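Local coordinates for diguanylate cyclase/phosphodiesterase-domain containing protein (Thermotoga maritima MSB8, PDB 6KHU) that is a putative diguanylate cyclase of the GGDEF family, whose active members make cyclic di-GMP from two molecules of GTP, at residues K9-F12 with L13-L16; D118-K121 with A122-D125. One frame throughout, in Å; residues are numbered along the deposited sequence.

Contact 1 (K9-F12 with L13-L16); sequences KDHF and LRLL
The imidazole of His-11 and the guanidinium of Arg-14 are turned nearly parallel, their planes 16° apart, though the two side chains cross obliquely, with Arg-14 NH2 3.4 Å from His-11 CD2. A bend at chi3 (77°) turns the arginine chain back along the helix and delivers its flat end to the ring. On the next position, Leu-15 brings CD1 to 3.9 Å from His-11 CD2, so the imidazole has a cationic and an aliphatic neighbour. Exchanging His-11 for an alanine would probably leave the Arg-14 guanidinium without its flat partner, freer to swing, and take one neighbour from the CD1 methyl of Leu-15. Elsewhere on the helix, Lys-9 runs extended alongside Leu-13, Lys-9 CG 3.9 Å from Leu-13 CD1. The ring of Phe-12 crosses the end of Leu-16, with Leu-16 CD2 4.2 Å from Phe-12 CE2. Four i to i+4 backbone bonds hold these pairs in step, among them Leu-15 N to His-11 O at 3.1 Å. The helix 9-26 rests its apolar side on the sheet: Phe-12 meets Phe-77 and Ala-75 of strand 73-79, Leu-16 reaches strand 30-37 and helix 119-130, and Tyr-7 of strand 7-8 meets His-11 edge-to-face.

Contact 2 (D118-K121 with A122-D125); sequences DLEK and AILD. With ZN (zinc ion), chain B.
Lys-121 and Asp-125 form a salt bridge one turn apart, Lys-121 NZ lying 2.8 Å from Asp-125 OD2, on the syn lone pair of that oxygen. NZ also makes a weak bond to Asp-125 OD1 (2.9 Å), which leaves OD2 as the main acceptor. Bends at chi2 (63°) and chi4 (71°) carry the ammonium forward along the helix to the carboxylate. At the start of the helix, Asp-118 OD2 binds a zinc ion at 1.9 Å; a water also coordinates the ion, 2.3 Å from zinc. Asp-118 is the N-cap: its OD1 takes the N-H of Lys-121 at 2.9 Å, from above the carboxylate plane. Behind these side chains stand i to i+4 backbone bonds, beginning with Ala-122 N to Asp-118 O at 3.1 Å. On another side of the helix, Leu-124 presents both methyls to the carboxylate of Glu-120, with Glu-120 OE2 3.3 Å from Leu-124 CD1. Leu-119 and Ile-123 run side by side, Leu-119 CD1 4.2 Å from Ile-123 CG1, and Ile-123 touches Phe-34 of strand 30-37. One carboxylate, that of Asp-118, thus divides its oxygens between helix end and metal. The cation may help to offset its negative charge, and the capping bond probably limits rotation of the metal-binding group.

Contact 1 lies near the start of helix 9-26 and contact 2 at the start of helix 119-130, their centres 14 Å apart. They meet through Leu-16, whose CD2 packs 3.9 Å from Ile-123 CD1 and 3.9 Å from Leu-119 CD1. The leucine that closes contact 1 thus joins the apolar side of contact 2, and both Leu-16 and Leu-119 also touch Tyr-30 and Ile-32 of strand 30-37, placing the two helices together against the sheet. The polar pairs of each contact stand apart from this junction. Zinc belongs to contact 2 through Asp-118, whereas the Leu-16 side chain lies about 13 Å from that same ion.

Contact 1 (K9-F12 with L13-L16)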
loop_
_atom_site.group_PDB
_atom_site.type_symbol
_atom_site.label_atom_id
_atom_site.label_comp_id
_atom_site.label_asym_id
_atom_site.label_seq_id
_atom_site.Cartn_x
_atom_site.Cartn_y
_atom_site.Cartn_z
ATOM N N LYS A 9 7.693 6.519 6.937
ATOM C CA LYS A 9 7.173 7.219 5.762
ATOM C C LYS A 9 8.270 7.594 4.770
ATOM O O LYS A 9 8.194 7.256 3.583
ATOM C CB LYS A 9 6.417 8.473 6.191
ATOM C CG LYS A 9 5.832 9.252 5.020
ATOM C CD LYS A 9 5.331 10.623 5.477
ATOM C CE LYS A 9 4.456 11.285 4.424
ATOM N NZ LYS A 9 4.085 12.645 4.859
ATOM N N ASP A 10 9.290 8.321 5.235
ATOM C CA ASP A 10 10.291 8.839 4.307
ATOM C C ASP A 10 11.175 7.724 3.769
ATOM O O ASP A 10 11.581 7.760 2.603
ATOM C CB ASP A 10 11.133 9.917 4.975
ATOM C CG ASP A 10 10.363 11.213 5.170
ATOM O OD1 ASP A 10 9.191 11.281 4.743
ATOM O OD2 ASP A 10 10.930 12.167 5.743
ATOM N N HIS A 11 11.483 6.729 4.605
ATOM C CA HIS A 11 12.190 5.548 4.124
ATOM C C HIS A 11 11.380 4.859 3.028
ATOM O O HIS A 11 11.892 4.588 1.935
ATOM C CB HIS A 11 12.459 4.597 5.305
ATOM C CG HIS A 11 13.423 3.490 5.001
ATOM N ND1 HIS A 11 13.957 2.680 5.980
ATOM C CD2 HIS A 11 13.938 3.046 3.829
ATOM C CE1 HIS A 11 14.766 1.792 5.431
ATOM N NE2 HIS A 11 14.766 1.986 4.122
ATOM N N PHE A 12 10.096 4.606 3.301
ATOM C CA PHE A 12 9.196 4.000 2.326
ATOM C C PHE A 12 9.185 4.775 1.013
ATOM O O PHE A 12 9.279 4.189 -0.077
ATOM C CB PHE A 12 7.777 3.931 2.900
ATOM C CG PHE A 12 6.750 3.495 1.893
ATOM C CD1 PHE A 12 6.567 2.156 1.618
ATOM C CD2 PHE A 12 5.998 4.431 1.192
ATOM C CE1 PHE A 12 5.643 1.746 0.664
ATOM C CE2 PHE A 12 5.073 4.033 0.242
ATOM C CZ PHE A 12 4.897 2.685 -0.025
ATOM N N LEU A 13 9.034 6.096 1.096
ATOM C CA LEU A 13 8.897 6.893 -0.112
ATOM C C LEU A 13 10.183 6.892 -0.924
ATOM O O LEU A 13 10.131 6.933 -2.159
ATOM C CB LEU A 13 8.481 8.323 0.247
ATOM C CG LEU A 13 7.016 8.517 0.672
ATOM C CD1 LEU A 13 6.816 9.905 1.284
ATOM C CD2 LEU A 13 6.069 8.322 -0.501
ATOM N N ARG A 14 11.340 6.846 -0.254
ATOM C CA ARG A 14 12.601 6.692 -0.971
ATOM C C ARG A 14 12.630 5.388 -1.758
ATOM O O ARG A 14 12.988 5.376 -2.939
ATOM C CB ARG A 14 13.780 6.754 0.002
ATOM C CG ARG A 14 15.123 6.886 -0.706
ATOM C CD ARG A 14 16.272 7.122 0.277
ATOM N NE ARG A 14 16.668 5.886 0.950
ATOM C CZ ARG A 14 16.452 5.643 2.238
ATOM N NH1 ARG A 14 15.848 6.565 2.989
ATOM N NH2 ARG A 14 16.846 4.488 2.771
ATOM N N LEU A 15 12.250 4.274 -1.116
ATOM C CA LEU A 15 12.205 2.993 -1.814
ATOM C C LEU A 15 11.213 3.027 -2.970
ATOM O O LEU A 15 11.453 2.417 -4.024
ATOM C CB LEU A 15 11.846 1.865 -0.838
ATOM C CG LEU A 15 12.872 1.621 0.292
ATOM C CD1 LEU A 15 12.376 0.577 1.288
ATOM C CD2 LEU A 15 14.247 1.206 -0.266
ATOM N N LEU A 16 10.084 3.717 -2.780
ATOM C CA LEU A 16 9.095 3.849 -3.843
ATOM C C LEU A 16 9.650 4.642 -5.023
ATOM O O LEU A 16 9.406 4.285 -6.180
ATOM C CB LEU A 16 7.820 4.504 -3.308
ATOM C CG LEU A 16 6.727 4.837 -4.334
ATOM C CD1 LEU A 16 6.261 3.598 -5.106
ATOM C CD2 LEU A 16 5.549 5.492 -3.631
#

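Contact 2 (D118-K121 with A122-D125)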
loop_
_atom_site.group_PDB
_atom_site.type_symbol
_atom_site.label_atom_id
_atom_site.label_comp_id
_atom_site.label_asym_id
_atom_site.label_seq_id
_atom_site.Cartn_x
_atom_site.Cartn_y
_atom_site.Cartn_z
ATOM N N ASP A 118 3.285 10.156 -13.273
ATOM C CA ASP A 118 3.808 11.182 -12.380
ATOM C C ASP A 118 3.585 10.703 -10.941
ATOM O O ASP A 118 2.445 10.681 -10.460
ATOM C CB ASP A 118 3.103 12.509 -12.674
ATOM C CG ASP A 118 3.551 13.659 -11.768
ATOM O OD1 ASP A 118 3.760 13.447 -10.567
ATOM O OD2 ASP A 118 3.632 14.811 -12.263
ATOM N N LEU A 119 4.677 10.351 -10.248
ATOM C CA LEU A 119 4.551 9.709 -8.941
ATOM C C LEU A 119 3.993 10.663 -7.887
ATOM O O LEU A 119 3.159 10.261 -7.066
ATOM C CB LEU A 119 5.896 9.136 -8.488
ATOM C CG LEU A 119 5.885 8.438 -7.112
ATOM C CD1 LEU A 119 4.909 7.258 -7.041
ATOM C CD2 LEU A 119 7.298 8.005 -6.719
ATOM N N GLU A 120 4.436 11.920 -7.873
ATOM C CA GLU A 120 3.872 12.818 -6.875
ATOM C C GLU A 120 2.373 12.997 -7.088
ATOM O O GLU A 120 1.627 13.111 -6.113
ATOM C CB GLU A 120 4.582 14.171 -6.877
ATOM C CG GLU A 120 4.004 15.107 -5.812
ATOM C CD GLU A 120 3.982 14.448 -4.410
ATOM O OE1 GLU A 120 5.062 14.023 -3.922
ATOM O OE2 GLU A 120 2.879 14.310 -3.808
ATOM N N LYS A 121 1.902 12.959 -8.340
ATOM C CA LYS A 121 0.464 13.080 -8.585
ATOM C C LYS A 121 -0.289 11.857 -8.063
ATOM O O LYS A 121 -1.329 11.997 -7.407
ATOM C CB LYS A 121 0.178 13.282 -10.080
ATOM C CG LYS A 121 -1.319 13.416 -10.404
ATOM C CD LYS A 121 -1.906 14.655 -9.730
ATOM C CE LYS A 121 -3.172 15.131 -10.438
ATOM N NZ LYS A 121 -4.299 14.203 -10.218
ATOM N N ALA A 122 0.207 10.648 -8.367
ATOM C CA ALA A 122 -0.385 9.438 -7.799
ATOM C C ALA A 122 -0.477 9.524 -6.279
ATOM O O ALA A 122 -1.504 9.167 -5.691
ATOM C CB ALA A 122 0.424 8.204 -8.204
ATOM N N ILE A 123 0.584 10.011 -5.627
ATOM C CA ILE A 123 0.618 10.044 -4.164
ATOM C C ILE A 123 -0.430 11.016 -3.625
ATOM O O ILE A 123 -1.189 10.687 -2.702
ATOM C CB ILE A 123 2.034 10.398 -3.673
ATOM C CG1 ILE A 123 2.978 9.216 -3.919
ATOM C CG2 ILE A 123 2.026 10.784 -2.184
ATOM C CD1 ILE A 123 2.631 8.009 -3.078
ATOM N N LEU A 124 -0.473 12.233 -4.178
ATOM C CA LEU A 124 -1.515 13.192 -3.805
ATOM C C LEU A 124 -2.905 12.615 -4.012
ATOM O O LEU A 124 -3.776 12.747 -3.148
ATOM C CB LEU A 124 -1.377 14.481 -4.618
ATOM C CG LEU A 124 -0.604 15.674 -4.061
ATOM C CD1 LEU A 124 0.018 15.401 -2.706
ATOM C CD2 LEU A 124 0.439 16.164 -5.049
ATOM N N ASP A 125 -3.128 11.971 -5.156
ATOM C CA ASP A 125 -4.437 11.396 -5.443
ATOM C C ASP A 125 -4.793 10.297 -4.447
ATOM O O ASP A 125 -5.952 10.171 -4.040
ATOM C CB ASP A 125 -4.461 10.836 -6.862
ATOM C CG ASP A 125 -4.561 11.920 -7.924
ATOM O OD1 ASP A 125 -4.795 13.090 -7.561
ATOM O OD2 ASP A 125 -4.404 11.596 -9.129
HETATM ZN ZN ZN B . 3.935 16.282 -11.025
HETATM O O HOH W 1 1.932 16.694 -10.041
#